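BH2331 protein (Bacillus halodurans, PDB 1VL5) is a putative methyltransferase that probably transfers methyl groups from S-adenosylmethionine to a substrate not yet identified. Local coordinates at residues N53-A56 with P57-K61; R76-I79 with E80-H84. All blocks are in the same frame, centred on the assembly; numbering follows the deposited sequence.

Contact 1. Residues N53-A56 with P57-K61; sequences NAFA and PFVKK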
# COMPACT_ATOMS: atom_id res chain seq x y z
N ASN A 53 -3.57 -0.55 -14.20
CA ASN A 53 -3.16 0.16 -15.41
C ASN A 53 -1.79 -0.31 -15.91
O ASN A 53 -1.60 -0.58 -17.09
CB ASN A 53 -3.03 1.64 -15.11
CG ASN A 53 -2.76 2.46 -16.35
OD1 ASN A 53 -3.64 2.63 -17.19
ND2 ASN A 53 -1.54 3.01 -16.44
N ALA A 54 -0.84 -0.39 -14.96
CA ALA A 54 0.52 -0.82 -15.27
C ALA A 54 0.61 -2.28 -15.69
O ALA A 54 1.39 -2.60 -16.57
CB ALA A 54 1.42 -0.56 -14.07
N PHE A 55 -0.18 -3.17 -15.08
CA PHE A 55 -0.07 -4.62 -15.32
C PHE A 55 -0.78 -5.03 -16.61
O PHE A 55 -0.34 -5.96 -17.33
CB PHE A 55 -0.62 -5.41 -14.11
CG PHE A 55 0.41 -5.70 -13.03
CD1 PHE A 55 0.92 -4.70 -12.25
CD2 PHE A 55 0.88 -6.97 -12.83
CE1 PHE A 55 1.88 -4.95 -11.28
CE2 PHE A 55 1.79 -7.24 -11.85
CZ PHE A 55 2.31 -6.22 -11.08
N ALA A 56 -1.85 -4.30 -16.90
CA ALA A 56 -2.78 -4.66 -18.01
C ALA A 56 -2.15 -5.05 -19.34
O ALA A 56 -2.51 -6.10 -19.90
CB ALA A 56 -3.84 -3.54 -18.22
N PRO A 57 -1.23 -4.23 -19.86
CA PRO A 57 -0.68 -4.60 -21.18
C PRO A 57 0.12 -5.90 -21.19
O PRO A 57 0.31 -6.47 -22.23
CB PRO A 57 0.27 -3.45 -21.51
CG PRO A 57 0.24 -2.53 -20.42
CD PRO A 57 -0.60 -3.02 -19.31
N PHE A 58 0.63 -6.34 -20.04
CA PHE A 58 1.57 -7.45 -19.99
C PHE A 58 0.96 -8.77 -19.49
O PHE A 58 1.66 -9.76 -19.32
CB PHE A 58 2.68 -7.06 -18.99
CG PHE A 58 3.44 -5.83 -19.40
CD1 PHE A 58 4.29 -5.87 -20.50
CD2 PHE A 58 3.27 -4.64 -18.72
CE1 PHE A 58 4.98 -4.73 -20.90
CE2 PHE A 58 3.96 -3.52 -19.10
CZ PHE A 58 4.81 -3.57 -20.21
N VAL A 59 -0.32 -8.76 -19.11
CA VAL A 59 -0.99 -9.96 -18.60
C VAL A 59 -2.26 -10.29 -19.40
O VAL A 59 -2.66 -9.55 -20.31
CB VAL A 59 -1.29 -9.83 -17.14
CG1 VAL A 59 -0.03 -9.42 -16.38
CG2 VAL A 59 -2.44 -8.80 -16.83
N LYS A 60 -2.90 -11.42 -19.09
CA LYS A 60 -4.09 -11.87 -19.82
C LYS A 60 -5.28 -11.03 -19.41
O LYS A 60 -5.99 -10.46 -20.26
CB LYS A 60 -4.36 -13.37 -19.59
CG LYS A 60 -5.55 -13.92 -20.36
CD LYS A 60 -5.87 -15.44 -20.12
N LYS A 61 -5.51 -10.94 -18.10
CA LYS A 61 -6.67 -10.23 -17.57
C LYS A 61 -6.38 -9.63 -16.22
O LYS A 61 -5.65 -10.23 -15.42
CB LYS A 61 -7.83 -11.20 -17.41
CG LYS A 61 -8.99 -10.58 -16.67
CD LYS A 61 -10.32 -11.22 -16.98
CE LYS A 61 -11.41 -10.57 -16.15
NZ LYS A 61 -12.59 -11.39 -16.25

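Contact 2. Residues R76-I79 with E80-H84; sequences RAFI and EGNGH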
# COMPACT_ATOMS: atom_id res chain seq x y z
N ARG A 76 -11.71 3.26 -13.73
CA ARG A 76 -12.02 2.95 -15.13
C ARG A 76 -11.70 4.09 -16.07
O ARG A 76 -11.24 3.86 -17.20
CB ARG A 76 -13.50 2.60 -15.24
CG ARG A 76 -14.01 2.57 -16.64
CD ARG A 76 -15.38 2.03 -16.76
NE ARG A 76 -15.93 2.28 -18.10
CZ ARG A 76 -17.12 1.86 -18.51
NH1 ARG A 76 -17.90 1.14 -17.71
NH2 ARG A 76 -17.57 2.14 -19.71
N ALA A 77 -12.00 5.32 -15.63
CA ALA A 77 -11.73 6.50 -16.45
C ALA A 77 -10.24 6.58 -16.73
O ALA A 77 -9.86 6.80 -17.85
CB ALA A 77 -12.23 7.79 -15.80
N PHE A 78 -9.42 6.32 -15.74
CA PHE A 78 -8.01 6.38 -15.93
C PHE A 78 -7.49 5.23 -16.83
O PHE A 78 -6.76 5.46 -17.84
CB PHE A 78 -7.32 6.33 -14.59
CG PHE A 78 -5.82 6.27 -14.70
CD1 PHE A 78 -5.10 7.35 -15.13
CD2 PHE A 78 -5.13 5.13 -14.30
CE1 PHE A 78 -3.72 7.30 -15.19
CE2 PHE A 78 -3.78 5.09 -14.37
CZ PHE A 78 -3.06 6.17 -14.79
N ILE A 79 -7.91 4.01 -16.49
CA ILE A 79 -7.42 2.81 -17.18
C ILE A 79 -7.89 2.78 -18.64
O ILE A 79 -7.08 2.53 -19.59
CB ILE A 79 -7.81 1.54 -16.36
CG1 ILE A 79 -7.07 1.52 -15.04
CG2 ILE A 79 -7.61 0.22 -17.20
CD1 ILE A 79 -7.66 0.60 -13.99
N GLU A 80 -9.17 3.12 -18.88
CA GLU A 80 -9.68 3.06 -20.24
C GLU A 80 -9.12 4.23 -21.07
O GLU A 80 -9.02 4.15 -22.31
CB GLU A 80 -11.20 2.99 -20.31
CG GLU A 80 -11.91 4.30 -20.18
CD GLU A 80 -13.47 4.19 -20.15
OE1 GLU A 80 -14.03 3.10 -20.43
OE2 GLU A 80 -14.12 5.22 -19.85
N GLY A 81 -8.80 5.32 -20.38
CA GLY A 81 -8.07 6.40 -20.94
C GLY A 81 -6.72 6.02 -21.56
O GLY A 81 -6.31 6.63 -22.56
N ASN A 82 -6.06 5.02 -20.99
CA ASN A 82 -4.80 4.49 -21.56
C ASN A 82 -4.98 3.35 -22.50
O ASN A 82 -4.00 2.78 -22.98
CB ASN A 82 -3.84 4.10 -20.45
CG ASN A 82 -3.37 5.31 -19.67
OD1 ASN A 82 -3.10 6.37 -20.25
ND2 ASN A 82 -3.31 5.18 -18.36
N GLY A 83 -6.23 3.07 -22.84
CA GLY A 83 -6.52 2.08 -23.87
C GLY A 83 -6.48 0.65 -23.41
O GLY A 83 -6.34 -0.23 -24.22
N HIS A 84 -6.60 0.39 -22.10
CA HIS A 84 -6.60 -1.01 -21.64
C HIS A 84 -8.04 -1.57 -21.60
O HIS A 84 -8.88 -1.02 -20.91
CB HIS A 84 -5.94 -1.14 -20.29
CG HIS A 84 -4.63 -0.43 -20.19
ND1 HIS A 84 -3.57 -0.71 -21.02
CD2 HIS A 84 -4.24 0.62 -19.43
CE1 HIS A 84 -2.55 0.06 -20.70
NE2 HIS A 84 -2.93 0.88 -19.74

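Contact 1. Residues N53-A56 with P57-K61
F58 and F55 hold the main polar link of this turn. The backbone N of F58 donates to F55 O over 2.9 Å, with an N-H...O angle of 151°. P57 cannot donate in the same way, because its N carries no hydrogen. Its ring instead packs against the carbonyls of the last helical turn. P57 CD lies 3.4 Å from both N53 O and A54 O. The stretch follows helix 50-55 and leads into strand 61-66, which pairs in parallel with strand 40-44. It is thus the return leg of a beta-alpha-beta unit in the Rossmann-like methyltransferase fold. The remaining contacts are apolar or involve carbon atoms against carbonyls. The F58 ring presents its edge to A54 O, with CD2 3.5 Å from that oxygen. F58 CG sits beside its own backbone N (chi1 -61°), which turns the ring back along the chain. V59 places both methyls around F55 O, CG1 and CG2 each at 3.6 Å. V59 CG1 also meets the edge of the F55 ring, 4.4 Å from CD2. L29, M30 and A33 of helix 26-33 pack on that ring as well.

Contact 2. Residues R76-I79 with E80-H84
R76 and E80 are joined by a salt bridge one helical turn apart. R76 NE donates to E80 OE1 at 3.1 Å and meets it from above the carboxylate plane, while OE1 lies near the guanidinium plane at its edge. The two planes are 84° apart. E80 CG lies between its backbone N and carbonyl carbon (chi1 82°), which folds the chain back over R76 O, with CG 3.1 Å from that oxygen. The same R76 O accepts the backbone N of E80 at 2.8 Å. On another side of the helix, N82 ND2 lies over one face of the F78 ring, 3.7 Å from CZ. Ring and amide are nearly perpendicular. The amide is positioned by its hydrogen bond to N53 OD1. I79 CG2 touches H84 CB at 3.8 Å, and I79 also packs on V87 and Y89 of strand 87-91. Backbone bonds close the end of the helix: G83 N donates to E80 O, and H84 N gives a weak bond to I79 O at 3.3 Å. G83 has positive phi. With the side-chain contact of I79 and H84, this is a Schellman motif, which here ends helix 69-81 within a beta-alpha-beta unit.

The two contacts follow in series, and neither encloses the other. From the N terminus, contact 1 comes first, turning the chain from helix 50-55 toward strand 61-66. That strand runs on to helix 69-81, where contact 2 makes the next turn, toward strand 87-91. Both close only short local turns. They meet in space, with centres about 12 Å apart. N53 of contact 1 reaches across with its side chain, and its CG packs 3.4 Å from F78 CE2. A56 CB lies 3.8 Å from H84 CG. The two turns thus tie the C-terminal parts of neighbouring helices together beside the parallel strands 40-44, 61-66 and 87-91.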